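Local coordinates for M157 (Murid herpesvirus 1, PDB 2NYK), which serves as a viral MHC class I-like ligand for the Ly49 receptors of natural killer cells, at residues V196-L210 / A233-L247. The protein carries 1 engineered substitution. Numbering follows the deposited sequence.
Sequences VTSRSNVPFTVELSL and APGSHAQRCYVTSSL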
ATOM      1  N   VAL A 196     -15.080  -1.400   9.625  1.00 28.89           N
ATOM      2  CA  VAL A 196     -14.147  -0.283   9.778  1.00 27.96           C
ATOM      3  C   VAL A 196     -13.703   0.250   8.415  1.00 27.62           C
ATOM      4  O   VAL A 196     -13.213  -0.512   7.600  1.00 26.69           O
ATOM      5  CB  VAL A 196     -12.934  -0.711  10.642  1.00 28.23           C
ATOM      6  CG1 VAL A 196     -11.924   0.427  10.790  1.00 26.97           C
ATOM      7  CG2 VAL A 196     -13.419  -1.167  12.015  1.00 27.34           C
ATOM      8  N   THR A 197     -13.898   1.557   8.196  1.00 27.01           N
ATOM      9  CA  THR A 197     -13.580   2.271   6.964  1.00 26.17           C
ATOM     10  C   THR A 197     -12.440   3.258   7.169  1.00 26.13           C
ATOM     11  O   THR A 197     -12.446   4.073   8.117  1.00 26.58           O
ATOM     12  CB  THR A 197     -14.836   3.046   6.435  1.00 26.85           C
ATOM     13  OG1 THR A 197     -15.928   2.131   6.304  1.00 26.58           O
ATOM     14  CG2 THR A 197     -14.560   3.676   5.067  1.00 28.78           C
ATOM     15  N   SER A 198     -11.444   3.174   6.288  1.00 25.00           N
ATOM     16  CA  SER A 198     -10.306   4.065   6.332  1.00 23.20           C
ATOM     17  C   SER A 198     -10.002   4.561   4.955  1.00 24.00           C
ATOM     18  O   SER A 198     -10.051   3.809   3.984  1.00 21.80           O
ATOM     19  CB  SER A 198      -9.087   3.318   6.898  1.00 24.02           C
ATOM     20  OG  SER A 198      -7.930   4.121   6.853  1.00 22.84           O
ATOM     21  N   ARG A 199      -9.665   5.845   4.860  1.00 24.11           N
ATOM     22  CA  ARG A 199      -9.308   6.430   3.601  1.00 24.84           C
ATOM     23  C   ARG A 199      -7.786   6.439   3.440  1.00 24.42           C
ATOM     24  O   ARG A 199      -7.265   7.090   2.569  1.00 24.18           O
ATOM     25  CB  ARG A 199      -9.886   7.848   3.478  1.00 26.21           C
ATOM     26  CG  ARG A 199     -11.425   7.878   3.542  1.00 30.04           C
ATOM     27  CD  ARG A 199     -12.000   9.142   2.926  1.00 40.35           C
ATOM     28  NE  ARG A 199     -11.390  10.361   3.465  1.00 47.22           N
ATOM     29  CZ  ARG A 199     -11.534  11.582   2.942  1.00 50.54           C
ATOM     30  NH1 ARG A 199     -12.290  11.771   1.865  1.00 53.94           N
ATOM     31  NH2 ARG A 199     -10.937  12.624   3.508  1.00 50.18           N
ATOM     32  N   SER A 200      -7.090   5.707   4.296  1.00 23.01           N
ATOM     33  CA  SER A 200      -5.656   5.574   4.185  1.00 22.94           C
ATOM     34  C   SER A 200      -5.294   4.190   3.660  1.00 22.05           C
ATOM     35  O   SER A 200      -6.120   3.271   3.668  1.00 22.65           O
ATOM     36  CB  SER A 200      -4.993   5.831   5.548  1.00 23.38           C
ATOM     37  OG  SER A 200      -3.579   5.681   5.435  1.00 24.22           O
ATOM     38  N   ASN A 201      -4.074   4.051   3.154  1.00 20.58           N
ATOM     39  CA  ASN A 201      -3.567   2.759   2.693  1.00 20.36           C
ATOM     40  C   ASN A 201      -2.781   2.071   3.805  1.00 20.74           C
ATOM     41  O   ASN A 201      -2.199   1.014   3.597  1.00 20.05           O
ATOM     42  CB  ASN A 201      -2.691   2.917   1.446  1.00 17.78           C
ATOM     43  CG  ASN A 201      -1.330   3.548   1.772  1.00 21.12           C
ATOM     44  OD1 ASN A 201      -1.271   4.546   2.526  1.00 19.88           O
ATOM     45  ND2 ASN A 201      -0.236   2.958   1.256  1.00 15.36           N
ATOM     46  N   VAL A 202      -2.748   2.689   4.983  1.00 22.37           N
ATOM     47  CA  VAL A 202      -2.035   2.127   6.121  1.00 23.62           C
ATOM     48  C   VAL A 202      -2.753   0.846   6.572  1.00 23.38           C
ATOM     49  O   VAL A 202      -3.981   0.850   6.744  1.00 24.67           O
ATOM     50  CB  VAL A 202      -1.934   3.163   7.289  1.00 24.06           C
ATOM     51  CG1 VAL A 202      -1.432   2.493   8.535  1.00 24.89           C
ATOM     52  CG2 VAL A 202      -0.980   4.320   6.905  1.00 24.49           C
ATOM     53  N   PRO A 203      -2.013  -0.270   6.697  1.00 23.23           N
ATOM     54  CA  PRO A 203      -2.655  -1.479   7.173  1.00 23.41           C
ATOM     55  C   PRO A 203      -3.193  -1.415   8.602  1.00 24.11           C
ATOM     56  O   PRO A 203      -2.669  -0.700   9.465  1.00 22.70           O
ATOM     57  CB  PRO A 203      -1.553  -2.546   7.010  1.00 24.72           C
ATOM     58  CG  PRO A 203      -0.685  -2.009   5.922  1.00 21.54           C
ATOM     59  CD  PRO A 203      -0.623  -0.544   6.275  1.00 22.48           C
ATOM     60  N   PHE A 204      -4.281  -2.137   8.847  1.00 25.59           N
ATOM     61  CA  PHE A 204      -4.835  -2.199  10.208  1.00 26.61           C
ATOM     62  C   PHE A 204      -5.640  -3.476  10.355  1.00 27.85           C
ATOM     63  O   PHE A 204      -5.981  -4.105   9.342  1.00 28.06           O
ATOM     64  CB  PHE A 204      -5.702  -0.952  10.501  1.00 26.93           C
ATOM     65  CG  PHE A 204      -6.964  -0.869   9.679  1.00 26.21           C
ATOM     66  CD1 PHE A 204      -8.148  -1.445  10.135  1.00 25.09           C
ATOM     67  CD2 PHE A 204      -6.960  -0.224   8.434  1.00 25.26           C
ATOM     68  CE1 PHE A 204      -9.313  -1.390   9.347  1.00 26.76           C
ATOM     69  CE2 PHE A 204      -8.127  -0.157   7.645  1.00 25.12           C
ATOM     70  CZ  PHE A 204      -9.286  -0.714   8.092  1.00 22.81           C
ATOM     71  N   THR A 205      -5.946  -3.872  11.593  1.00 29.78           N
ATOM     72  CA  THR A 205      -6.748  -5.081  11.815  1.00 31.31           C
ATOM     73  C   THR A 205      -7.952  -4.768  12.687  1.00 32.24           C
ATOM     74  O   THR A 205      -7.931  -3.816  13.459  1.00 32.38           O
ATOM     75  CB  THR A 205      -5.934  -6.251  12.453  1.00 31.32           C
ATOM     76  OG1 THR A 205      -5.520  -5.876  13.770  1.00 33.48           O
ATOM     77  CG2 THR A 205      -4.721  -6.595  11.633  1.00 30.91           C
ATOM     78  N   VAL A 206      -9.012  -5.556  12.527  1.00 33.92           N
ATOM     79  CA  VAL A 206     -10.253  -5.383  13.274  1.00 36.05           C
ATOM     80  C   VAL A 206     -10.564  -6.707  13.981  1.00 38.29           C
ATOM     81  O   VAL A 206     -10.577  -7.788  13.349  1.00 38.64           O
ATOM     82  CB  VAL A 206     -11.428  -4.990  12.368  1.00 35.77           C
ATOM     83  CG1 VAL A 206     -12.692  -4.702  13.193  1.00 35.79           C
ATOM     84  CG2 VAL A 206     -11.070  -3.780  11.550  1.00 36.17           C
ATOM     85  N   GLU A 207     -10.775  -6.617  15.289  1.00 40.01           N
ATOM     86  CA  GLU A 207     -11.046  -7.793  16.120  1.00 42.13           C
ATOM     87  C   GLU A 207     -12.209  -7.521  17.065  1.00 42.47           C
ATOM     88  O   GLU A 207     -12.277  -6.443  17.673  1.00 42.65           O
ATOM     89  CB  GLU A 207      -9.812  -8.153  16.949  1.00 42.49           C
ATOM     90  CG  GLU A 207      -8.583  -8.472  16.112  1.00 46.75           C
ATOM     91  CD  GLU A 207      -7.304  -8.454  16.928  1.00 52.06           C
ATOM     92  OE1 GLU A 207      -7.154  -7.559  17.803  1.00 54.24           O
ATOM     93  OE2 GLU A 207      -6.437  -9.337  16.676  1.00 55.31           O
ATOM     94  N   LEU A 208     -13.109  -8.502  17.179  1.00 43.42           N
ATOM     95  CA  LEU A 208     -14.199  -8.489  18.170  1.00 43.94           C
ATOM     96  C   LEU A 208     -13.734  -9.101  19.482  1.00 44.67           C
ATOM     97  O   LEU A 208     -12.822  -9.928  19.501  1.00 44.13           O
ATOM     98  CB  LEU A 208     -15.431  -9.253  17.657  1.00 43.51           C
ATOM     99  CG  LEU A 208     -16.179  -8.672  16.447  1.00 43.81           C
ATOM    100  CD1 LEU A 208     -17.306  -9.578  15.984  1.00 42.61           C
ATOM    101  CD2 LEU A 208     -16.699  -7.267  16.708  1.00 41.30           C
ATOM    102  N   SER A 209     -14.362  -8.694  20.584  1.00 45.73           N
ATOM    103  CA  SER A 209     -14.051  -9.274  21.899  1.00 46.83           C
ATOM    104  C   SER A 209     -14.783 -10.607  22.100  1.00 47.55           C
ATOM    105  O   SER A 209     -15.583 -10.758  23.031  1.00 47.94           O
ATOM    106  CB  SER A 209     -14.409  -8.287  23.011  1.00 46.73           C
ATOM    107  OG  SER A 209     -15.800  -8.018  22.993  1.00 46.55           O
ATOM    108  N   LEU A 210     -14.505 -11.560  21.208  1.00 48.54           N
ATOM    109  CA  LEU A 210     -15.086 -12.907  21.244  1.00 49.35           C
ATOM    110  C   LEU A 210     -14.590 -13.732  22.437  1.00 49.57           C
ATOM    111  O   LEU A 210     -13.779 -14.668  22.263  1.00 49.63           O
ATOM    112  CB  LEU A 210     -14.788 -13.647  19.926  1.00 49.62           C
ATOM    113  CG  LEU A 210     -15.532 -13.159  18.679  1.00 50.36           C
ATOM    114  CD1 LEU A 210     -14.906 -13.705  17.389  1.00 50.93           C
ATOM    115  CD2 LEU A 210     -17.001 -13.533  18.779  1.00 51.46           C
ATOM    116  N   ALA A 233     -19.443 -12.117  13.586  1.00 42.25           N
ATOM    117  CA  ALA A 233     -19.436 -13.347  14.343  1.00 43.80           C
ATOM    118  C   ALA A 233     -20.890 -13.685  14.645  1.00 45.10           C
ATOM    119  O   ALA A 233     -21.522 -13.018  15.469  1.00 44.95           O
ATOM    120  CB  ALA A 233     -18.626 -13.178  15.606  1.00 43.42           C
ATOM    121  N   PRO A 234     -21.441 -14.683  13.922  1.00 46.33           N
ATOM    122  CA  PRO A 234     -22.817 -15.120  14.130  1.00 47.50           C
ATOM    123  C   PRO A 234     -22.961 -15.722  15.522  1.00 48.37           C
ATOM    124  O   PRO A 234     -22.047 -16.439  15.985  1.00 48.57           O
ATOM    125  CB  PRO A 234     -23.015 -16.202  13.054  1.00 47.55           C
ATOM    126  CG  PRO A 234     -21.621 -16.698  12.757  1.00 47.12           C
ATOM    127  CD  PRO A 234     -20.771 -15.466  12.860  1.00 46.71           C
ATOM    128  N   GLY A 235     -24.083 -15.421  16.188  1.00 49.18           N
ATOM    129  CA  GLY A 235     -24.336 -15.949  17.527  1.00 50.11           C
ATOM    130  C   GLY A 235     -23.329 -15.440  18.545  1.00 50.58           C
ATOM    131  O   GLY A 235     -23.091 -16.082  19.572  1.00 50.76           O
ATOM    132  N   SER A 236     -22.724 -14.292  18.241  1.00 50.74           N
ATOM    133  CA  SER A 236     -21.823 -13.607  19.164  1.00 50.86           C
ATOM    134  C   SER A 236     -22.540 -12.475  19.890  1.00 50.74           C
ATOM    135  O   SER A 236     -23.403 -11.778  19.287  1.00 50.81           O
ATOM    136  CB  SER A 236     -20.615 -13.043  18.414  1.00 51.11           C
ATOM    137  OG  SER A 236     -19.889 -12.101  19.210  1.00 51.46           O
ATOM    138  N   HIS A 237     -22.166 -12.298  21.182  1.00 50.33           N
ATOM    139  CA  HIS A 237     -22.652 -11.153  21.951  1.00 49.74           C
ATOM    140  C   HIS A 237     -21.471 -10.300  22.406  1.00 49.14           C
ATOM    141  O   HIS A 237     -21.487  -9.721  23.500  1.00 48.96           O
ATOM    142  CB  HIS A 237     -23.487 -11.628  23.155  1.00 49.99           C
ATOM    143  N   ALA A 238     -20.450 -10.232  21.548  1.00 48.30           N
ATOM    144  CA  ALA A 238     -19.240  -9.453  21.808  1.00 47.33           C
ATOM    145  C   ALA A 238     -19.583  -7.985  22.010  1.00 46.69           C
ATOM    146  O   ALA A 238     -20.425  -7.416  21.288  1.00 46.62           O
ATOM    147  CB  ALA A 238     -18.229  -9.622  20.667  1.00 47.51           C
ATOM    148  N   GLN A 239     -18.932  -7.375  22.997  1.00 45.95           N
ATOM    149  CA  GLN A 239     -19.307  -6.028  23.435  1.00 45.21           C
ATOM    150  C   GLN A 239     -18.318  -4.955  22.994  1.00 44.59           C
ATOM    151  O   GLN A 239     -18.587  -3.766  23.167  1.00 44.18           O
ATOM    152  CB  GLN A 239     -19.516  -5.982  24.963  1.00 45.40           C
ATOM    153  CG  GLN A 239     -20.669  -6.849  25.480  1.00 45.45           C
ATOM    154  CD  GLN A 239     -22.022  -6.440  24.907  1.00 45.98           C
ATOM    155  OE1 GLN A 239     -22.540  -5.351  25.201  1.00 46.07           O
ATOM    156  NE2 GLN A 239     -22.602  -7.317  24.088  1.00 46.25           N
ATOM    157  N   ARG A 240     -17.186  -5.384  22.431  1.00 43.59           N
ATOM    158  CA  ARG A 240     -16.119  -4.479  22.003  1.00 42.71           C
ATOM    159  C   ARG A 240     -15.574  -4.840  20.615  1.00 41.46           C
ATOM    160  O   ARG A 240     -15.387  -6.013  20.292  1.00 40.80           O
ATOM    161  CB  ARG A 240     -14.970  -4.482  23.013  1.00 43.16           C
ATOM    162  CG  ARG A 240     -15.270  -3.780  24.325  1.00 45.72           C
ATOM    163  CD  ARG A 240     -14.715  -4.561  25.491  1.00 50.58           C
ATOM    164  NE  ARG A 240     -15.313  -5.895  25.540  1.00 55.35           N
ATOM    165  CZ  ARG A 240     -15.067  -6.820  26.473  1.00 57.39           C
ATOM    166  NH1 ARG A 240     -14.218  -6.580  27.476  1.00 58.70           N
ATOM    167  NH2 ARG A 240     -15.680  -7.996  26.396  1.00 58.28           N
ATOM    168  N   CYS A 241     -15.358  -3.809  19.802  1.00 39.71           N
ATOM    169  CA  CYS A 241     -14.676  -3.945  18.509  1.00 38.32           C
ATOM    170  C   CYS A 241     -13.383  -3.152  18.610  1.00 37.25           C
ATOM    171  O   CYS A 241     -13.399  -1.955  18.886  1.00 36.94           O
ATOM    172  CB  CYS A 241     -15.544  -3.420  17.363  1.00 38.18           C
ATOM    173  SG  CYS A 241     -14.730  -3.498  15.746  1.00 37.24           S
ATOM    174  N   TYR A 242     -12.275  -3.852  18.438  1.00 36.40           N
ATOM    175  CA  TYR A 242     -10.942  -3.265  18.511  1.00 35.94           C
ATOM    176  C   TYR A 242     -10.384  -2.999  17.111  1.00 34.85           C
ATOM    177  O   TYR A 242     -10.563  -3.791  16.181  1.00 33.87           O
ATOM    178  CB  TYR A 242      -9.981  -4.189  19.263  1.00 36.81           C
ATOM    179  CG  TYR A 242     -10.375  -4.427  20.709  1.00 39.33           C
ATOM    180  CD1 TYR A 242     -11.336  -5.385  21.036  1.00 42.61           C
ATOM    181  CD2 TYR A 242      -9.792  -3.693  21.740  1.00 41.39           C
ATOM    182  CE1 TYR A 242     -11.710  -5.614  22.361  1.00 44.74           C
ATOM    183  CE2 TYR A 242     -10.159  -3.913  23.080  1.00 43.88           C
ATOM    184  CZ  TYR A 242     -11.119  -4.877  23.376  1.00 44.92           C
ATOM    185  OH  TYR A 242     -11.499  -5.109  24.677  1.00 47.57           O
ATOM    186  N   VAL A 243      -9.701  -1.871  16.993  1.00 33.33           N
ATOM    187  CA  VAL A 243      -9.044  -1.505  15.765  1.00 31.95           C
ATOM    188  C   VAL A 243      -7.593  -1.238  16.075  1.00 31.39           C
ATOM    189  O   VAL A 243      -7.279  -0.346  16.841  1.00 30.39           O
ATOM    190  CB  VAL A 243      -9.660  -0.246  15.146  1.00 32.13           C
ATOM    191  CG1 VAL A 243      -8.950   0.086  13.843  1.00 30.92           C
ATOM    192  CG2 VAL A 243     -11.169  -0.422  14.936  1.00 30.60           C
ATOM    193  N   THR A 244      -6.709  -2.001  15.444  1.00 31.54           N
ATOM    194  CA  THR A 244      -5.278  -1.856  15.673  1.00 32.19           C
ATOM    195  C   THR A 244      -4.609  -1.458  14.374  1.00 32.60           C
ATOM    196  O   THR A 244      -4.724  -2.161  13.364  1.00 32.37           O
ATOM    197  CB  THR A 244      -4.643  -3.167  16.240  1.00 32.50           C
ATOM    198  OG1 THR A 244      -5.443  -3.658  17.326  1.00 32.31           O
ATOM    199  CG2 THR A 244      -3.210  -2.925  16.717  1.00 31.89           C
ATOM    200  N   SER A 245      -3.905  -0.331  14.425  1.00 33.03           N
ATOM    201  CA  SER A 245      -3.233   0.250  13.270  1.00 33.44           C
ATOM    202  C   SER A 245      -1.718  -0.001  13.239  1.00 34.36           C
ATOM    203  O   SER A 245      -1.037   0.107  14.260  1.00 33.67           O
ATOM    204  CB  SER A 245      -3.493   1.750  13.240  1.00 32.93           C
ATOM    205  OG  SER A 245      -2.770   2.358  12.193  1.00 30.97           O
ATOM    206  N   SER A 246      -1.207  -0.309  12.044  1.00 35.42           N
ATOM    207  CA  SER A 246       0.243  -0.407  11.783  1.00 37.00           C
ATOM    208  C   SER A 246       0.969   0.883  12.168  1.00 37.31           C
ATOM    209  O   SER A 246       2.169   0.875  12.444  1.00 37.14           O
ATOM    210  CB  SER A 246       0.495  -0.689  10.308  1.00 36.57           C
ATOM    211  OG  SER A 246       0.193  -2.053  10.035  1.00 41.11           O
ATOM    212  N   LEU A 247       0.222   1.981  12.184  1.00 37.93           N
ATOM    213  CA  LEU A 247       0.741   3.293  12.539  1.00 38.73           C
ATOM    214  C   LEU A 247       1.187   3.323  14.002  1.00 39.11           C
ATOM    215  O   LEU A 247       1.961   4.187  14.398  1.00 40.06           O
ATOM    216  CB  LEU A 247      -0.327   4.359  12.255  1.00 39.01           C
ATOM    217  CG  LEU A 247       0.085   5.811  12.023  1.00 39.71           C
ATOM    218  CD1 LEU A 247       0.890   5.964  10.747  1.00 41.94           C
ATOM    219  CD2 LEU A 247      -1.142   6.685  11.982  1.00 40.86           C
TER
HETATM  220  O   HOH W   1      -7.478  -5.029  16.348  1.00 33.93           O
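The Tyr242 ring turns an edge to Glu207 O and Ser209 CB, which lie near its plane, with Ser209 CB 3.9 Å from Tyr242 CE1. The Phe204 ring holds Val202 O and Val206 CG2 at its edge, both from its own segment. Val243 CG1 approaches this ring obliquely, 4.1 Å from Phe204 CD1. With chi1 of 67°, the Phe204 ring swings off strand 241-245 and reaches Gln227 and Leu229 of strand 227-233.

The two strands run antiparallel. Thr205 pairs with Thr244 and Glu207 with Tyr242 as hydrogen-bonded pairs. Tyr242 N to Glu207 O is 2.7 Å, with an N-H...O angle of 169°. The Thr205 and Thr244 side chains run alongside each other on the face shared with Glu207 and Tyr242. Water 1 joins this face: it lies 2.9 Å from Glu207 OE1 and also hydrogen-bonds Thr205 O and Thr244 OG1, with more acceptors around it than it has protons.

The other face carries Phe204, Val206, Leu208, Cys241 and Val243. Val196 and Val243 meet tip to tip from facing strands, CG2 to CG2 at 3.8 Å. Val206 CG1 packs 3.5 Å from Cys241 SG. Leu208 spreads its branches, CD1 to Ala233 and CD2 to Cys241.

Past the strand end, Ser209 OG accepts from Arg240 N at 3.0 Å and weakly from Gln239 N. Ser209 N donates to Arg240 O, so Ser209 and Arg240 each donate to the other. The pairing thus continues one residue past the strand. At the far end Ser246 N bonds Pro203 O.

Two beta layers pack face to face here. Cys241, buried, is joined to Cys194 by a disulfide that links the layers, as in the immunoglobulin-like alpha3 domain of MHC class I proteins.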